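Local coordinates for DUF5636 domain-containing protein (Legionella pneumophila subsp. pneumophila str. Philadelphia 1, PDB 4RD8) that is of unknown function but belongs to the DUF5636 family and folds as a single chain of helices and loops without strands, at residues I79-M92 and L129-K143. The protein carries 3 engineered substitutions. Sequence-based numbering, arbitrary orientation.
Sequences IQEILTEAGFREGM and LTHAIQWCLIILKRK. Unlike the reference sequence in segment 129-143: Arg142 (reference Gln).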
loop_
_atom_site.group_PDB
_atom_site.type_symbol
_atom_site.label_atom_id
_atom_site.label_comp_id
_atom_site.label_asym_id
_atom_site.label_seq_id
_atom_site.Cartn_x
_atom_site.Cartn_y
_atom_site.Cartn_z
ATOM N N ILE A 79 -3.468 3.244 10.094
ATOM C CA ILE A 79 -3.074 2.394 8.972
ATOM C C ILE A 79 -3.407 0.919 9.265
ATOM O O ILE A 79 -3.993 0.228 8.418
ATOM C CB ILE A 79 -1.572 2.572 8.634
ATOM C CG1 ILE A 79 -1.353 3.936 7.943
ATOM C CG2 ILE A 79 -1.065 1.421 7.771
ATOM C CD1 ILE A 79 0.100 4.416 7.933
ATOM N N GLN A 80 -3.066 0.448 10.467
ATOM C CA GLN A 80 -3.357 -0.937 10.837
ATOM C C GLN A 80 -4.858 -1.251 10.842
ATOM O O GLN A 80 -5.265 -2.344 10.444
ATOM C CB GLN A 80 -2.756 -1.313 12.198
ATOM C CG GLN A 80 -2.958 -2.794 12.523
ATOM C CD GLN A 80 -2.351 -3.711 11.454
ATOM O OE1 GLN A 80 -1.130 -3.786 11.321
ATOM N NE2 GLN A 80 -3.201 -4.393 10.682
ATOM N N GLU A 81 -5.677 -0.310 11.307
ATOM C CA GLU A 81 -7.121 -0.538 11.332
ATOM C C GLU A 81 -7.687 -0.712 9.920
ATOM O O GLU A 81 -8.504 -1.604 9.676
ATOM C CB GLU A 81 -7.843 0.582 12.093
ATOM C CG GLU A 81 -7.502 0.604 13.579
ATOM C CD GLU A 81 -7.969 1.861 14.286
ATOM O OE1 GLU A 81 -8.769 2.633 13.707
ATOM O OE2 GLU A 81 -7.532 2.075 15.438
ATOM N N ILE A 82 -7.238 0.132 8.992
ATOM C CA ILE A 82 -7.668 0.025 7.602
ATOM C C ILE A 82 -7.244 -1.320 7.026
ATOM O O ILE A 82 -8.023 -1.996 6.358
ATOM C CB ILE A 82 -7.092 1.178 6.754
ATOM C CG1 ILE A 82 -7.724 2.499 7.210
ATOM C CG2 ILE A 82 -7.361 0.939 5.270
ATOM C CD1 ILE A 82 -7.014 3.741 6.689
ATOM N N LEU A 83 -6.008 -1.715 7.304
ATOM C CA LEU A 83 -5.486 -2.983 6.805
ATOM C C LEU A 83 -6.231 -4.161 7.395
ATOM O O LEU A 83 -6.566 -5.102 6.687
ATOM C CB LEU A 83 -3.992 -3.124 7.107
ATOM C CG LEU A 83 -3.091 -2.171 6.320
ATOM C CD1 LEU A 83 -1.649 -2.372 6.785
ATOM C CD2 LEU A 83 -3.230 -2.420 4.821
ATOM N N THR A 84 -6.488 -4.112 8.694
ATOM C CA THR A 84 -7.221 -5.187 9.351
ATOM C C THR A 84 -8.614 -5.391 8.746
ATOM O O THR A 84 -9.040 -6.529 8.523
ATOM C CB THR A 84 -7.330 -4.933 10.849
ATOM O OG1 THR A 84 -6.006 -4.860 11.393
ATOM C CG2 THR A 84 -8.094 -6.068 11.521
ATOM N N GLU A 85 -9.307 -4.287 8.475
ATOM C CA GLU A 85 -10.621 -4.321 7.829
ATOM C C GLU A 85 -10.594 -5.071 6.506
ATOM O O GLU A 85 -11.604 -5.659 6.104
ATOM C CB GLU A 85 -11.129 -2.901 7.561
ATOM C CG GLU A 85 -11.771 -2.210 8.728
ATOM C CD GLU A 85 -12.467 -0.930 8.305
ATOM O OE1 GLU A 85 -12.967 -0.870 7.152
ATOM O OE2 GLU A 85 -12.505 0.014 9.121
ATOM N N ALA A 86 -9.443 -5.025 5.833
ATOM C CA ALA A 86 -9.266 -5.659 4.530
ATOM C C ALA A 86 -8.732 -7.086 4.622
ATOM O O ALA A 86 -8.409 -7.700 3.599
ATOM C CB ALA A 86 -8.349 -4.822 3.640
ATOM N N GLY A 87 -8.608 -7.611 5.841
ATOM C CA GLY A 87 -8.179 -8.991 6.006
ATOM C C GLY A 87 -6.697 -9.199 6.236
ATOM O O GLY A 87 -6.230 -10.336 6.289
ATOM N N PHE A 88 -5.941 -8.117 6.386
ATOM C CA PHE A 88 -4.529 -8.258 6.722
ATOM C C PHE A 88 -4.362 -8.744 8.167
ATOM O O PHE A 88 -5.261 -8.585 9.002
ATOM C CB PHE A 88 -3.785 -6.931 6.541
ATOM C CG PHE A 88 -3.586 -6.536 5.102
ATOM C CD1 PHE A 88 -4.646 -6.053 4.345
ATOM C CD2 PHE A 88 -2.341 -6.647 4.510
ATOM C CE1 PHE A 88 -4.456 -5.689 3.016
ATOM C CE2 PHE A 88 -2.141 -6.285 3.187
ATOM C CZ PHE A 88 -3.213 -5.798 2.440
ATOM N N ARG A 89 -3.207 -9.337 8.463
ATOM C CA ARG A 89 -2.892 -9.678 9.845
ATOM C C ARG A 89 -2.860 -8.397 10.660
ATOM O O ARG A 89 -2.445 -7.349 10.154
ATOM C CB ARG A 89 -1.524 -10.348 9.936
ATOM C CG ARG A 89 -1.400 -11.600 9.091
ATOM C CD ARG A 89 -1.793 -12.857 9.856
ATOM N NE ARG A 89 -1.606 -14.035 9.006
ATOM C CZ ARG A 89 -1.557 -15.289 9.438
ATOM N NH1 ARG A 89 -1.654 -15.572 10.735
ATOM N NH2 ARG A 89 -1.395 -16.267 8.554
ATOM N N GLU A 90 -3.273 -8.487 11.915
ATOM C CA GLU A 90 -3.248 -7.330 12.801
ATOM C C GLU A 90 -1.855 -7.133 13.389
ATOM O O GLU A 90 -1.388 -7.910 14.226
ATOM C CB GLU A 90 -4.271 -7.469 13.921
ATOM C CG GLU A 90 -4.396 -6.225 14.790
ATOM C CD GLU A 90 -5.694 -6.198 15.559
ATOM O OE1 GLU A 90 -6.132 -7.275 16.021
ATOM O OE2 GLU A 90 -6.285 -5.104 15.693
ATOM N N GLY A 91 -1.182 -6.087 12.937
ATOM C CA GLY A 91 0.172 -5.825 13.385
ATOM C C GLY A 91 1.136 -5.836 12.216
ATOM O O GLY A 91 1.373 -6.884 11.622
HETATM N N MSE A 92 1.660 -4.661 11.874
HETATM C CA MSE A 92 2.685 -4.558 10.839
HETATM C C MSE A 92 4.011 -5.073 11.424
HETATM O O MSE A 92 4.326 -4.791 12.586
HETATM C CB MSE A 92 2.834 -3.098 10.366
HETATM C CG MSE A 92 1.610 -2.510 9.643
HETATM SE SE MSE A 92 1.985 -0.780 8.820
HETATM C CE MSE A 92 2.449 0.222 10.429
ATOM N N LEU A 129 6.543 3.587 5.646
ATOM C CA LEU A 129 5.292 2.844 5.572
ATOM C C LEU A 129 4.587 3.109 4.258
ATOM O O LEU A 129 3.358 3.097 4.206
ATOM C CB LEU A 129 4.355 3.263 6.712
ATOM C CG LEU A 129 4.884 3.128 8.140
ATOM C CD1 LEU A 129 3.862 3.665 9.127
ATOM C CD2 LEU A 129 5.215 1.689 8.452
ATOM N N THR A 130 5.347 3.372 3.201
ATOM C CA THR A 130 4.712 3.770 1.945
ATOM C C THR A 130 3.893 2.632 1.332
ATOM O O THR A 130 2.814 2.870 0.808
ATOM C CB THR A 130 5.721 4.334 0.921
ATOM O OG1 THR A 130 6.430 5.429 1.510
ATOM C CG2 THR A 130 4.991 4.845 -0.317
ATOM N N HIS A 131 4.387 1.401 1.391
ATOM C CA HIS A 131 3.605 0.282 0.863
ATOM C C HIS A 131 2.324 0.099 1.673
ATOM O O HIS A 131 1.260 -0.174 1.113
ATOM C CB HIS A 131 4.421 -1.017 0.850
ATOM C CG HIS A 131 5.510 -1.042 -0.172
ATOM N ND1 HIS A 131 5.341 -0.574 -1.464
ATOM C CD2 HIS A 131 6.785 -1.503 -0.104
ATOM C CE1 HIS A 131 6.469 -0.741 -2.138
ATOM N NE2 HIS A 131 7.356 -1.295 -1.337
ATOM N N ALA A 132 2.418 0.259 2.993
ATOM C CA ALA A 132 1.227 0.200 3.835
ATOM C C ALA A 132 0.227 1.261 3.405
ATOM O O ALA A 132 -0.977 1.000 3.339
ATOM C CB ALA A 132 1.600 0.380 5.308
ATOM N N ILE A 133 0.729 2.457 3.110
ATOM C CA ILE A 133 -0.129 3.544 2.641
ATOM C C ILE A 133 -0.760 3.253 1.271
ATOM O O ILE A 133 -1.945 3.537 1.070
ATOM C CB ILE A 133 0.606 4.906 2.654
ATOM C CG1 ILE A 133 0.895 5.317 4.100
ATOM C CG2 ILE A 133 -0.236 5.974 1.983
ATOM C CD1 ILE A 133 1.773 6.548 4.232
ATOM N N GLN A 134 0.009 2.687 0.338
ATOM C CA GLN A 134 -0.556 2.276 -0.954
ATOM C C GLN A 134 -1.763 1.380 -0.748
ATOM O O GLN A 134 -2.819 1.598 -1.347
ATOM C CB GLN A 134 0.479 1.543 -1.815
ATOM C CG GLN A 134 1.481 2.471 -2.477
ATOM C CD GLN A 134 2.711 1.724 -2.956
ATOM O OE1 GLN A 134 3.183 0.800 -2.286
ATOM N NE2 GLN A 134 3.233 2.113 -4.113
ATOM N N TRP A 135 -1.601 0.381 0.112
ATOM C CA TRP A 135 -2.700 -0.524 0.402
ATOM C C TRP A 135 -3.877 0.173 1.074
ATOM O O TRP A 135 -5.026 -0.088 0.723
ATOM C CB TRP A 135 -2.207 -1.794 1.131
ATOM C CG TRP A 135 -1.585 -2.682 0.107
ATOM C CD1 TRP A 135 -0.260 -2.793 -0.195
ATOM C CD2 TRP A 135 -2.292 -3.499 -0.842
ATOM N NE1 TRP A 135 -0.095 -3.666 -1.252
ATOM C CE2 TRP A 135 -1.322 -4.101 -1.669
ATOM C CE3 TRP A 135 -3.644 -3.780 -1.059
ATOM C CZ2 TRP A 135 -1.670 -4.991 -2.694
ATOM C CZ3 TRP A 135 -3.986 -4.660 -2.080
ATOM C CH2 TRP A 135 -2.998 -5.252 -2.888
ATOM N N CYS A 136 -3.608 1.089 2.003
ATOM C CA CYS A 136 -4.702 1.862 2.587
ATOM C C CYS A 136 -5.465 2.650 1.521
ATOM O O CYS A 136 -6.672 2.766 1.604
ATOM C CB CYS A 136 -4.219 2.813 3.690
ATOM S SG CYS A 136 -3.643 1.965 5.166
ATOM N N LEU A 137 -4.760 3.203 0.533
ATOM C CA LEU A 137 -5.433 3.976 -0.518
ATOM C C LEU A 137 -6.350 3.066 -1.352
ATOM O O LEU A 137 -7.492 3.426 -1.661
ATOM C CB LEU A 137 -4.409 4.691 -1.412
ATOM C CG LEU A 137 -3.540 5.737 -0.695
ATOM C CD1 LEU A 137 -2.461 6.258 -1.640
ATOM C CD2 LEU A 137 -4.391 6.903 -0.169
ATOM N N ILE A 138 -5.835 1.898 -1.713
ATOM C CA ILE A 138 -6.607 0.874 -2.415
ATOM C C ILE A 138 -7.852 0.463 -1.627
ATOM O O ILE A 138 -8.954 0.403 -2.185
ATOM C CB ILE A 138 -5.733 -0.353 -2.688
ATOM C CG1 ILE A 138 -4.754 -0.032 -3.809
ATOM C CG2 ILE A 138 -6.575 -1.568 -3.085
ATOM C CD1 ILE A 138 -3.515 -0.899 -3.749
ATOM N N ILE A 139 -7.678 0.195 -0.336
ATOM C CA ILE A 139 -8.797 -0.200 0.521
ATOM C C ILE A 139 -9.823 0.919 0.668
ATOM O O ILE A 139 -11.013 0.678 0.529
ATOM C CB ILE A 139 -8.311 -0.661 1.909
ATOM C CG1 ILE A 139 -7.419 -1.891 1.749
ATOM C CG2 ILE A 139 -9.493 -0.945 2.846
ATOM C CD1 ILE A 139 -6.393 -2.066 2.885
ATOM N N LEU A 140 -9.369 2.139 0.955
ATOM C CA LEU A 140 -10.279 3.285 1.026
ATOM C C LEU A 140 -11.018 3.528 -0.290
ATOM O O LEU A 140 -12.194 3.879 -0.283
ATOM C CB LEU A 140 -9.532 4.555 1.454
ATOM C CG LEU A 140 -8.973 4.551 2.884
ATOM C CD1 LEU A 140 -8.057 5.758 3.090
ATOM C CD2 LEU A 140 -10.095 4.583 3.908
ATOM N N LYS A 141 -10.339 3.340 -1.420
ATOM C CA LYS A 141 -11.011 3.500 -2.708
ATOM C C LYS A 141 -12.160 2.496 -2.827
ATOM O O LYS A 141 -13.275 2.869 -3.187
ATOM C CB LYS A 141 -10.022 3.326 -3.867
ATOM C CG LYS A 141 -10.642 3.448 -5.258
ATOM C CD LYS A 141 -11.295 4.789 -5.484
ATOM C CE LYS A 141 -11.706 4.940 -6.947
ATOM N NZ LYS A 141 -12.259 6.287 -7.227
ATOM N N ARG A 142 -11.894 1.236 -2.490
ATOM C CA ARG A 142 -12.931 0.198 -2.595
ATOM C C ARG A 142 -14.108 0.468 -1.654
ATOM O O ARG A 142 -15.268 0.221 -2.011
ATOM C CB ARG A 142 -12.328 -1.198 -2.365
ATOM C CG ARG A 142 -13.318 -2.349 -2.574
ATOM C CD ARG A 142 -14.044 -2.664 -1.285
ATOM N NE ARG A 142 -15.200 -3.545 -1.456
ATOM C CZ ARG A 142 -16.469 -3.156 -1.417
ATOM N NH1 ARG A 142 -16.787 -1.875 -1.244
ATOM N NH2 ARG A 142 -17.434 -4.058 -1.560
ATOM N N LYS A 143 -13.822 0.976 -0.460
ATOM C CA LYS A 143 -14.895 1.329 0.470
ATOM C C LYS A 143 -15.758 2.450 -0.091
ATOM O O LYS A 143 -16.971 2.486 0.132
ATOM C CB LYS A 143 -14.333 1.704 1.848
ATOM C CG LYS A 143 -13.626 0.555 2.563
ATOM C CD LYS A 143 -13.114 0.992 3.930
ATOM C CE LYS A 143 -14.263 1.293 4.879
ATOM N NZ LYS A 143 -13.809 2.045 6.088
#
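Phe88 and Trp135 meet obliquely, with Phe88 CZ lying 3.8 Å above the Trp135 ring plane, offset toward its rim, while Ile138 CD1 covers the opposite indole face. The plane of Phe88 is inclined at 58° to that of the five-membered ring of Trp135, and Trp135 CE3 comes to the edge of Phe88. Over the centre of one Phe88 face sits Leu83 CD2, and Ala86 CB lies in the ring plane at its edge. Tyr162 joins both rings, meeting Trp135 edge-to-face.

Ile139 drives in between Leu83, Ala86 and the Phe88 ring. Its CD1 touches Leu83 CD2 and presses tightly on Ala86 CB at 3.5 Å, while the other branch, CG2, rests against Ile82 CG2 at 3.7 Å. One turn back, Cys136 turns its thiol to Ile79, with SG 3.7 Å from Ile79 CG2. With CG1 of Ile79 beside the backbone N (chi1 -73°), the CG2 methyl is anti to that N and also reaches Ala132 CB. Ile79 CD1 continues to Leu129 CD1 and Ile133 CG1. Beyond the helix, selenomethionine Met92 returns to the same end: its SE is 3.7 Å from Ala132 CB, and a bend at chi3 (-61°) lays CE against Leu129 CD2. The chain turns away from helix 69-85 through a Schellman motif, with Gly87 at C-prime and Phe88 N bonded to Leu83 O.

At the exposed margin, Lys143 NZ reaches Glu85 OE1 at 3.2 Å in a salt bridge whose hydrogen bond is weak. Apolar packing therefore carries this helix-helix junction in the core, with one salt bridge between the two segments at the solvent-facing border.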